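Local coordinates for protein activated BY transcription factor SSRB (Salmonella enterica, PDB 2WNW) that belongs to the glycosyl hydrolase family 30 proteins, pairing a TIM barrel with a beta-sandwich domain, and is named for its activation by the transcription factor SsrB, at residues Ala199-Thr202 / Trp203-Leu207; Ala254-Ala257 / Asn258-Ile262; Asn411-Val414 / Gln415-Cys419. One frame throughout, in Å; residues are numbered along the deposited sequence.

Three local contacts follow one another along the chain, none nested in or crossing another. Contact 1 closes the turn of the loop between barrel strand 190-192 and helix 210-227, bringing residues 199-202 back against 203-207. Contact 2 comes next, in the short helix 256-261 just ahead of barrel strand 264-268; its Asn258 and Ile262 pack on helix 210-227, the helix that the loop of contact 1 leads into. Their centres are about 26 Å apart. Contact 3 belongs to the beta-sandwich domain, where it closes the turn from strand 405-411 to strand 417-423, its centre about 41 Å from that of contact 1 and 45 Å from that of contact 2.

Contact 1 (Ala199-Thr202 / Trp203-Leu207); sequences AVKT and WDSCL
Ser205 OG is gripped from several directions: it accepts a hydrogen bond from Lys201 N at 3.1 Å, with an N-H...O angle of 156°, takes another from the backbone N of Gly159, and gives its own proton to Trp203 O. With OG set between backbone N and carbonyl carbon (chi1 50°), the short hydroxyl faces back into the turn, and serine suits the place because one small group can both accept and donate. This turn lies in the loop after strand 190-192 of the TIM barrel, ahead of helix 210-227. Near its bend the Trp203 indole lies alongside the Lys201 chain: Lys201 CB sits over one face, 3.5 Å from the centroid of the five-membered ring of Trp203, a CH-pi contact. The lysine chain bends at chi2 (-67°), so that Lys201 CD follows the ring as far as Trp203 CZ2, 3.7 Å away, the flat indole giving its methylenes a broad surface. Trp203 also lies beside a bound glycerol. At the open end of the turn, Val200 CG2 meets Leu207 CD1 at 3.8 Å, two branched apolar chains at a slant, while a water accepts from Cys206 N, 2.9 Å from Ala199 O.

Contact 2 (Ala254-Ala257 / Asn258-Ile262); sequences ADEA and NYKGI
Asp255 and Asn258 meet at the start of the short helix 256-261, where Asp255 holds the N-cap position. Its side chain turns CG away from its own backbone N (chi1 -175°), and OD1 thereby comes over the first turn to accept from Ala257 N and, weakly, from Asn258 N at 3.3 Å. The bond from Ala257 N is also weak, being strongly bent. Aspartate suits an N-cap because its short carboxylate can reach amides that have no carbonyl before them to bond to, and its charge probably interacts favourably with the helix dipole.

The packing is tightest at the buried Asn258, whose amide stacks on the Asp255 carboxylate, their planes 28° apart, with Asn258 ND2 lying 3.3 Å from Asp255 CB. That buried amide nitrogen donates to Ala252 O, so it ties the helix back to the preceding chain. The backbone adds the helical bonds: Tyr259 N to Asp255 O, 3.1 Å, Lys260 N to Glu256 O, 3.0 Å, and Gly261 N to Ala257 O.

The solvent side is looser. Glu256 and Lys260, one turn apart and both exposed, send extended chains out in the same direction, and Lys260 NZ meets Glu256 OE1 at 3.0 Å in a salt bridge that uses the anti lone pair of the oxygen. Long, flexible chains of opposite charge suit such a surface.

Away from that side, Asn258 and Ile262 pack against Thr214 and Val218 of helix 210-227. Tyr259, on a course of its own, makes a cation-pi contact with Lys288, just ahead of strand 289-294, and the short helix thus lies against the outer layer of the barrel, leading into strand 264-268.

Contact 3 (Asn411-Val414 / Gln415-Cys419); sequences NRDV and QERRC
An Asx turn begins the connection between strands 405-411 and 417-423 of the beta-sandwich domain. Its Asn411 OD1 accepts from Asp413 N at 2.9 Å, the donor standing well above the carbonyl plane. The same amide works at its other end: ND2 gives a straight bond to Gln415 O, 2.9 Å and 161°, lying in both the amide plane of Asn411 and the carbonyl plane of Gln415. Asparagine suits this buried site because one flat group offers an acceptor and a donor at once, so it spans the loop; ND2 also donates to Pro433 O, beyond strand 426-432.

The two oxygens of Asp413 serve different partners. OD1 accepts from Val414 N at 2.8 Å and also takes a bond from a water that in turn accepts from Gln415 NE2, whereas OD2 forms a salt bridge with Arg417 NH2, 3.0 Å away. The oxygen comes at the guanidinium edge, near its plane, but the carboxylate is turned almost perpendicular, 81° between the planes, so the pair meets through one oxygen and one nitrogen. Arg417 CG, set beside the backbone N by chi1, rests 3.4 Å from Asn411 OD1, and the bends beyond it at chi2 and chi3 swing the guanidinium round to Asp413 OD2. Arginine suits a place with partners in several directions, since Arg417 NH1 is bonded to Tyr389 OH and forms a salt bridge with Asp390.

An asparagine side chain folds the chain leaving one strand, backed by an acid paired with a basic residue opening the next: an Asx turn in the connection between two strands of the beta-sandwich domain that are not hydrogen-bonded to each other, and so not a beta hairpin.

Contact 1 (Ala199-Thr202 / Trp203-Leu207)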
loop_
_atom_site.group_PDB
_atom_site.type_symbol
_atom_site.label_atom_id
_atom_site.label_comp_id
_atom_site.label_asym_id
_atom_site.label_seq_id
_atom_site.Cartn_x
_atom_site.Cartn_y
_atom_site.Cartn_z
ATOM N N ALA A 199 -10.640 -13.069 22.137
ATOM C CA ALA A 199 -10.120 -12.269 23.237
ATOM C C ALA A 199 -10.909 -12.275 24.539
ATOM O O ALA A 199 -12.104 -11.973 24.570
ATOM C CB ALA A 199 -9.925 -10.828 22.774
ATOM N N VAL A 200 -10.217 -12.610 25.620
ATOM C CA VAL A 200 -10.824 -12.603 26.940
ATOM C C VAL A 200 -10.689 -11.169 27.453
ATOM O O VAL A 200 -9.618 -10.575 27.355
ATOM C CB VAL A 200 -10.076 -13.534 27.915
ATOM C CG1 VAL A 200 -10.668 -13.397 29.309
ATOM C CG2 VAL A 200 -10.155 -14.981 27.433
ATOM N N LYS A 201 -11.772 -10.611 27.980
ATOM C CA LYS A 201 -11.745 -9.252 28.518
ATOM C C LYS A 201 -12.290 -9.283 29.944
ATOM O O LYS A 201 -13.019 -10.203 30.299
ATOM C CB LYS A 201 -12.620 -8.327 27.669
ATOM C CG LYS A 201 -12.184 -8.191 26.217
ATOM C CD LYS A 201 -10.846 -7.478 26.113
ATOM C CE LYS A 201 -10.459 -7.248 24.665
ATOM N NZ LYS A 201 -9.121 -6.603 24.559
ATOM N N THR A 202 -11.941 -8.289 30.758
ATOM C CA THR A 202 -12.453 -8.232 32.124
ATOM C C THR A 202 -13.927 -7.842 32.054
ATOM O O THR A 202 -14.658 -7.926 33.044
ATOM C CB THR A 202 -11.702 -7.190 32.982
ATOM O OG1 THR A 202 -11.765 -5.911 32.343
ATOM C CG2 THR A 202 -10.248 -7.597 33.170
ATOM N N TRP A 203 -14.352 -7.398 30.874
ATOM C CA TRP A 203 -15.744 -7.026 30.650
ATOM C C TRP A 203 -16.408 -8.082 29.765
ATOM O O TRP A 203 -15.841 -9.147 29.546
ATOM C CB TRP A 203 -15.837 -5.637 30.011
ATOM C CG TRP A 203 -15.019 -5.454 28.762
ATOM C CD1 TRP A 203 -15.304 -5.930 27.513
ATOM C CD2 TRP A 203 -13.799 -4.711 28.639
ATOM N NE1 TRP A 203 -14.338 -5.525 26.620
ATOM C CE2 TRP A 203 -13.402 -4.777 27.285
ATOM C CE3 TRP A 203 -13.002 -3.996 29.544
ATOM C CZ2 TRP A 203 -12.239 -4.151 26.811
ATOM C CZ3 TRP A 203 -11.847 -3.375 29.075
ATOM C CH2 TRP A 203 -11.478 -3.458 27.718
ATOM N N ASP A 204 -17.602 -7.787 29.263
ATOM C CA ASP A 204 -18.354 -8.728 28.430
ATOM C C ASP A 204 -17.534 -9.290 27.273
ATOM O O ASP A 204 -17.061 -8.547 26.415
ATOM C CB ASP A 204 -19.604 -8.041 27.892
ATOM C CG ASP A 204 -20.403 -7.369 28.987
ATOM O OD1 ASP A 204 -21.432 -7.937 29.413
ATOM O OD2 ASP A 204 -19.985 -6.277 29.431
ATOM N N SER A 205 -17.379 -10.608 27.253
ATOM C CA SER A 205 -16.610 -11.278 26.213
ATOM C C SER A 205 -16.968 -12.763 26.158
ATOM O O SER A 205 -17.509 -13.314 27.112
ATOM C CB SER A 205 -15.111 -11.100 26.482
ATOM O OG SER A 205 -14.787 -11.438 27.823
ATOM N N CYS A 206 -16.663 -13.404 25.037
ATOM C CA CYS A 206 -16.965 -14.820 24.855
ATOM C C CYS A 206 -16.078 -15.354 23.739
ATOM O O CYS A 206 -15.956 -14.726 22.688
ATOM C CB CYS A 206 -18.442 -14.990 24.485
ATOM S SG CYS A 206 -19.020 -16.701 24.421
ATOM N N LEU A 207 -15.466 -16.513 23.964
ATOM C CA LEU A 207 -14.569 -17.110 22.981
ATOM C C LEU A 207 -15.212 -18.156 22.078
ATOM O O LEU A 207 -16.045 -18.948 22.513
ATOM C CB LEU A 207 -13.378 -17.762 23.686
ATOM C CG LEU A 207 -12.534 -16.911 24.633
ATOM C CD1 LEU A 207 -11.497 -17.804 25.304
ATOM C CD2 LEU A 207 -11.859 -15.783 23.868
HETATM O O HOH W 1 -14.696 -11.292 23.473
#

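Contact 2 (Ala254-Ala257 / Asn258-Ile262)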
loop_
_atom_site.group_PDB
_atom_site.type_symbol
_atom_site.label_atom_id
_atom_site.label_comp_id
_atom_site.label_asym_id
_atom_site.label_seq_id
_atom_site.Cartn_x
_atom_site.Cartn_y
_atom_site.Cartn_z
ATOM N N ALA A 254 -12.415 -22.031 3.925
ATOM C CA ALA A 254 -11.905 -23.243 3.302
ATOM C C ALA A 254 -13.114 -24.152 3.103
ATOM O O ALA A 254 -13.129 -25.018 2.228
ATOM C CB ALA A 254 -10.884 -23.914 4.209
ATOM N N ASP A 255 -14.133 -23.927 3.929
ATOM C CA ASP A 255 -15.373 -24.694 3.895
ATOM C C ASP A 255 -16.386 -24.030 2.964
ATOM O O ASP A 255 -16.764 -22.880 3.168
ATOM C CB ASP A 255 -15.952 -24.785 5.308
ATOM C CG ASP A 255 -17.183 -25.664 5.383
ATOM O OD1 ASP A 255 -18.164 -25.394 4.660
ATOM O OD2 ASP A 255 -17.171 -26.627 6.178
ATOM N N GLU A 256 -16.831 -24.765 1.949
ATOM C CA GLU A 256 -17.792 -24.239 0.985
ATOM C C GLU A 256 -19.070 -23.698 1.628
ATOM O O GLU A 256 -19.614 -22.686 1.183
ATOM C CB GLU A 256 -18.158 -25.320 -0.038
ATOM C CG GLU A 256 -19.250 -24.905 -1.018
ATOM C CD GLU A 256 -19.633 -26.016 -1.984
ATOM O OE1 GLU A 256 -20.635 -25.853 -2.714
ATOM O OE2 GLU A 256 -18.932 -27.051 -2.017
ATOM N N ALA A 257 -19.551 -24.374 2.666
ATOM C CA ALA A 257 -20.768 -23.946 3.349
ATOM C C ALA A 257 -20.586 -22.572 3.991
ATOM O O ALA A 257 -21.501 -21.745 3.982
ATOM C CB ALA A 257 -21.165 -24.970 4.404
ATOM N N ASN A 258 -19.401 -22.334 4.547
ATOM C CA ASN A 258 -19.112 -21.054 5.181
ATOM C C ASN A 258 -19.021 -19.962 4.129
ATOM O O ASN A 258 -19.532 -18.860 4.319
ATOM C CB ASN A 258 -17.801 -21.120 5.959
ATOM C CG ASN A 258 -17.881 -22.046 7.147
ATOM O OD1 ASN A 258 -18.970 -22.345 7.641
ATOM N ND2 ASN A 258 -16.727 -22.496 7.627
ATOM N N TYR A 259 -18.370 -20.275 3.015
ATOM C CA TYR A 259 -18.227 -19.305 1.942
ATOM C C TYR A 259 -19.602 -18.839 1.476
ATOM O O TYR A 259 -19.823 -17.647 1.263
ATOM C CB TYR A 259 -17.471 -19.916 0.759
ATOM C CG TYR A 259 -17.212 -18.909 -0.336
ATOM C CD1 TYR A 259 -16.113 -18.053 -0.275
ATOM C CD2 TYR A 259 -18.112 -18.753 -1.387
ATOM C CE1 TYR A 259 -15.919 -17.062 -1.237
ATOM C CE2 TYR A 259 -17.930 -17.765 -2.351
ATOM C CZ TYR A 259 -16.833 -16.923 -2.269
ATOM O OH TYR A 259 -16.665 -15.936 -3.213
ATOM N N LYS A 260 -20.528 -19.780 1.332
ATOM C CA LYS A 260 -21.876 -19.453 0.881
ATOM C C LYS A 260 -22.737 -18.726 1.910
ATOM O O LYS A 260 -23.568 -17.895 1.547
ATOM C CB LYS A 260 -22.610 -20.723 0.435
ATOM C CG LYS A 260 -22.046 -21.357 -0.823
ATOM C CD LYS A 260 -22.864 -22.570 -1.245
ATOM C CE LYS A 260 -22.355 -23.146 -2.559
ATOM N NZ LYS A 260 -23.159 -24.323 -3.002
ATOM N N GLY A 261 -22.535 -19.021 3.190
ATOM C CA GLY A 261 -23.364 -18.399 4.209
ATOM C C GLY A 261 -22.849 -17.160 4.917
ATOM O O GLY A 261 -23.600 -16.518 5.649
ATOM N N ILE A 262 -21.586 -16.811 4.700
ATOM C CA ILE A 262 -20.996 -15.648 5.359
ATOM C C ILE A 262 -20.641 -14.563 4.341
ATOM O O ILE A 262 -19.985 -14.840 3.337
ATOM C CB ILE A 262 -19.754 -16.088 6.152
ATOM C CG1 ILE A 262 -20.189 -17.071 7.246
ATOM C CG2 ILE A 262 -19.038 -14.883 6.740
ATOM C CD1 ILE A 262 -19.047 -17.711 7.997
#

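Contact 3 (Asn411-Val414 / Gln415-Cys419)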
loop_
_atom_site.group_PDB
_atom_site.type_symbol
_atom_site.label_atom_id
_atom_site.label_comp_id
_atom_site.label_asym_id
_atom_site.label_seq_id
_atom_site.Cartn_x
_atom_site.Cartn_y
_atom_site.Cartn_z
ATOM N N ASN A 411 -2.027 15.324 5.066
ATOM C CA ASN A 411 -0.584 15.528 5.148
ATOM C C ASN A 411 -0.067 15.192 6.547
ATOM O O ASN A 411 -0.235 15.982 7.478
ATOM C CB ASN A 411 -0.242 16.986 4.803
ATOM C CG ASN A 411 1.221 17.307 5.033
ATOM O OD1 ASN A 411 2.067 16.414 4.994
ATOM N ND2 ASN A 411 1.531 18.586 5.263
ATOM N N ARG A 412 0.570 14.030 6.698
ATOM C CA ARG A 412 1.082 13.640 8.010
ATOM C C ARG A 412 2.466 14.214 8.298
ATOM O O ARG A 412 2.990 14.050 9.399
ATOM C CB ARG A 412 1.118 12.108 8.156
ATOM C CG ARG A 412 2.189 11.407 7.339
ATOM C CD ARG A 412 2.203 9.905 7.605
ATOM N NE ARG A 412 2.518 9.587 8.998
ATOM C CZ ARG A 412 2.556 8.351 9.491
ATOM N NH1 ARG A 412 2.300 7.313 8.704
ATOM N NH2 ARG A 412 2.843 8.149 10.768
ATOM N N ASP A 413 3.052 14.893 7.315
ATOM C CA ASP A 413 4.375 15.489 7.486
ATOM C C ASP A 413 4.249 16.618 8.508
ATOM O O ASP A 413 3.149 17.117 8.760
ATOM C CB ASP A 413 4.885 16.054 6.152
ATOM C CG ASP A 413 6.411 16.130 6.081
ATOM O OD1 ASP A 413 7.078 16.041 7.135
ATOM O OD2 ASP A 413 6.942 16.283 4.959
ATOM N N VAL A 414 5.374 17.019 9.089
ATOM C CA VAL A 414 5.390 18.090 10.078
ATOM C C VAL A 414 5.659 19.429 9.402
ATOM O O VAL A 414 5.855 20.447 10.068
ATOM C CB VAL A 414 6.474 17.843 11.145
ATOM C CG1 VAL A 414 6.152 16.576 11.932
ATOM C CG2 VAL A 414 7.834 17.728 10.479
ATOM N N GLN A 415 5.683 19.414 8.073
ATOM C CA GLN A 415 5.913 20.624 7.290
ATOM C C GLN A 415 4.761 20.804 6.322
ATOM O O GLN A 415 4.040 19.856 6.013
ATOM C CB GLN A 415 7.178 20.509 6.443
ATOM C CG GLN A 415 8.461 20.252 7.176
ATOM C CD GLN A 415 9.612 20.130 6.203
ATOM O OE1 GLN A 415 9.839 21.027 5.387
ATOM N NE2 GLN A 415 10.341 19.020 6.271
ATOM N N GLU A 416 4.600 22.028 5.837
ATOM C CA GLU A 416 3.572 22.321 4.855
ATOM C C GLU A 416 3.999 21.544 3.611
ATOM O O GLU A 416 5.187 21.484 3.299
ATOM C CB GLU A 416 3.562 23.820 4.564
ATOM C CG GLU A 416 2.582 24.250 3.501
ATOM C CD GLU A 416 2.744 25.718 3.147
ATOM O OE1 GLU A 416 3.801 26.084 2.594
ATOM O OE2 GLU A 416 1.820 26.504 3.429
ATOM N N ARG A 417 3.047 20.934 2.912
ATOM C CA ARG A 417 3.377 20.170 1.711
ATOM C C ARG A 417 2.486 20.540 0.533
ATOM O O ARG A 417 1.362 21.007 0.715
ATOM C CB ARG A 417 3.266 18.666 1.985
ATOM C CG ARG A 417 4.283 18.129 2.996
ATOM C CD ARG A 417 5.715 18.334 2.514
ATOM N NE ARG A 417 5.948 17.696 1.220
ATOM C CZ ARG A 417 6.216 16.404 1.052
ATOM N NH1 ARG A 417 6.405 15.923 -0.170
ATOM N NH2 ARG A 417 6.316 15.598 2.101
ATOM N N ARG A 418 3.003 20.332 -0.673
ATOM C CA ARG A 418 2.264 20.644 -1.889
ATOM C C ARG A 418 2.035 19.411 -2.739
ATOM O O ARG A 418 2.799 18.449 -2.687
ATOM C CB ARG A 418 3.027 21.656 -2.739
ATOM C CG ARG A 418 3.159 23.034 -2.142
ATOM C CD ARG A 418 4.018 23.874 -3.060
ATOM N NE ARG A 418 5.351 23.293 -3.191
ATOM C CZ ARG A 418 6.010 23.166 -4.338
ATOM N NH1 ARG A 418 5.462 23.579 -5.474
ATOM N NH2 ARG A 418 7.222 22.624 -4.346
ATOM N N CYS A 419 0.979 19.457 -3.538
ATOM C CA CYS A 419 0.668 18.362 -4.436
ATOM C C CYS A 419 -0.219 18.892 -5.542
ATOM O O CYS A 419 -0.849 19.941 -5.401
ATOM C CB CYS A 419 -0.044 17.227 -3.695
ATOM S SG CYS A 419 -1.702 17.606 -3.098
HETATM O O HOH W 2 9.686 16.875 7.574
#